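Local coordinates for putative uncharacterized protein (Trypanosoma brucei brucei, PDB 5KO4) that is of unknown function but contains a bromodomain, a helical-bundle module that in its relatives reads acetyl-lysine, and so probably binds acetylated proteins, at residues 19-24 with 91-96. Numbering follows the deposited sequence.
Sequences MDLDRD and RRIEIA
Leu-21 meets Ile-93 and Ala-96 where the end of helix 8-21 lies beside helix 85-104. The contact is small and apolar, with no hydrogen bond between the segments. Ile-93 and Asp-22 form its buried, enclosed side. Ile-93 sends its CG1 branch out to Leu-21 and Asp-22. CG1 of Ile-93 lies 4.0 Å from CB of Leu-21, and CD1 of Ile-93 reaches CB of Asp-22 at 3.9 Å. CG1 stands anti to the carbonyl carbon (chi1 -73°) and chi2 is extended, which brings CD1 up to segment 19-24. Asp-22 thus offers its methylene to the isoleucine. Its carboxylate is held elsewhere: OD1 accepts from Ile-26 N, and OD2 from Phe-27 N and Trp-47 NE1. These three bonds pin the buried group just past the helix end, where Asp-22 centres an inverse gamma turn. The outer side is open to solvent, although its methyl contact is the shortest. Leu-21 is exposed and Ala-96 partly so, and CD1 of Leu-21 touches CB of Ala-96 at 3.6 Å. The contact joins the first and last helices of the left-handed four-helix bundle of bromodomains. Helix 47-55 borders its inner side, with Trp-47 packed against both Met-19 and Ile-93.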
# COMPACT_ATOMS: atom_id res chain seq x y z
N MET A 19 -4.41 -16.15 2.23
CA MET A 19 -4.19 -15.55 0.92
C MET A 19 -5.52 -15.28 0.22
O MET A 19 -5.63 -14.26 -0.46
CB MET A 19 -3.28 -16.43 0.08
CG MET A 19 -1.87 -16.40 0.62
SD MET A 19 -0.65 -17.39 -0.23
CE MET A 19 -0.60 -16.56 -1.74
N ASP A 20 -6.55 -16.08 0.49
CA ASP A 20 -7.89 -15.81 -0.06
C ASP A 20 -8.55 -14.59 0.62
O ASP A 20 -9.29 -13.86 -0.02
CB ASP A 20 -8.80 -17.04 0.10
CG ASP A 20 -8.55 -18.17 -0.89
OD1 ASP A 20 -7.97 -17.90 -1.96
OD2 ASP A 20 -8.99 -19.30 -0.62
N LEU A 21 -8.31 -14.39 1.93
CA LEU A 21 -8.83 -13.22 2.65
C LEU A 21 -8.18 -11.95 2.11
O LEU A 21 -8.82 -10.90 2.08
CB LEU A 21 -8.56 -13.32 4.14
CG LEU A 21 -9.31 -14.41 4.87
CD1 LEU A 21 -9.00 -14.37 6.36
CD2 LEU A 21 -10.82 -14.31 4.66
N ASP A 22 -6.90 -12.03 1.73
CA ASP A 22 -6.19 -10.90 1.15
C ASP A 22 -6.48 -10.93 -0.34
O ASP A 22 -5.66 -11.35 -1.16
CB ASP A 22 -4.70 -11.03 1.47
CG ASP A 22 -3.88 -9.83 1.09
OD1 ASP A 22 -4.46 -8.86 0.53
OD2 ASP A 22 -2.66 -9.85 1.33
N ARG A 23 -7.69 -10.47 -0.69
CA ARG A 23 -8.26 -10.60 -2.02
C ARG A 23 -7.38 -9.95 -3.10
O ARG A 23 -7.23 -10.52 -4.17
CB ARG A 23 -9.66 -9.97 -2.07
CG ARG A 23 -10.68 -10.68 -1.17
CD ARG A 23 -12.00 -9.92 -1.11
NE ARG A 23 -12.77 -10.06 -2.35
CZ ARG A 23 -13.49 -11.13 -2.68
NH1 ARG A 23 -13.54 -12.19 -1.88
NH2 ARG A 23 -14.16 -11.15 -3.83
N ASP A 24 -6.80 -8.80 -2.80
CA ASP A 24 -5.98 -8.07 -3.77
C ASP A 24 -4.46 -8.27 -3.54
O ASP A 24 -3.65 -7.59 -4.16
CB ASP A 24 -6.33 -6.59 -3.71
CG ASP A 24 -7.82 -6.38 -3.90
OD1 ASP A 24 -8.34 -6.76 -4.98
OD2 ASP A 24 -8.49 -5.96 -2.93
N ARG A 91 -5.47 -7.12 10.59
CA ARG A 91 -6.06 -7.59 11.85
C ARG A 91 -7.08 -8.69 11.59
O ARG A 91 -7.11 -9.67 12.33
CB ARG A 91 -6.73 -6.45 12.62
CG ARG A 91 -5.74 -5.53 13.35
CD ARG A 91 -5.11 -6.17 14.53
NE ARG A 91 -5.11 -5.32 15.72
CZ ARG A 91 -4.18 -4.42 16.02
NH1 ARG A 91 -3.23 -4.11 15.14
NH2 ARG A 91 -4.22 -3.77 17.17
N ARG A 92 -7.93 -8.54 10.54
CA ARG A 92 -8.90 -9.60 10.25
C ARG A 92 -8.16 -10.89 9.88
O ARG A 92 -8.59 -11.98 10.26
CB ARG A 92 -9.83 -9.20 9.10
CG ARG A 92 -10.74 -8.01 9.38
CD ARG A 92 -11.39 -8.00 10.75
NE ARG A 92 -12.19 -9.21 11.01
CZ ARG A 92 -12.83 -9.45 12.15
NH1 ARG A 92 -12.79 -8.57 13.14
NH2 ARG A 92 -13.53 -10.58 12.30
N ILE A 93 -7.04 -10.77 9.16
CA ILE A 93 -6.22 -11.92 8.79
C ILE A 93 -5.57 -12.52 10.04
O ILE A 93 -5.55 -13.74 10.17
CB ILE A 93 -5.19 -11.49 7.73
CG1 ILE A 93 -5.90 -11.27 6.39
CG2 ILE A 93 -4.06 -12.53 7.59
CD1 ILE A 93 -5.07 -10.56 5.34
N GLU A 94 -5.08 -11.68 10.96
CA GLU A 94 -4.48 -12.17 12.19
C GLU A 94 -5.51 -12.94 13.01
O GLU A 94 -5.21 -14.00 13.56
CB GLU A 94 -3.91 -11.01 13.02
CG GLU A 94 -3.09 -11.51 14.20
CD GLU A 94 -2.54 -10.45 15.11
OE1 GLU A 94 -2.70 -9.25 14.80
OE2 GLU A 94 -2.01 -10.80 16.19
N ILE A 95 -6.73 -12.40 13.10
CA ILE A 95 -7.81 -13.04 13.83
C ILE A 95 -8.07 -14.41 13.24
O ILE A 95 -8.16 -15.38 13.97
CB ILE A 95 -9.07 -12.15 13.81
CG1 ILE A 95 -8.87 -10.92 14.70
CG2 ILE A 95 -10.30 -12.93 14.25
CD1 ILE A 95 -9.81 -9.84 14.48
N ALA A 96 -8.14 -14.49 11.91
CA ALA A 96 -8.37 -15.76 11.25
C ALA A 96 -7.27 -16.75 11.50
O ALA A 96 -7.56 -17.88 11.87
CB ALA A 96 -8.53 -15.56 9.75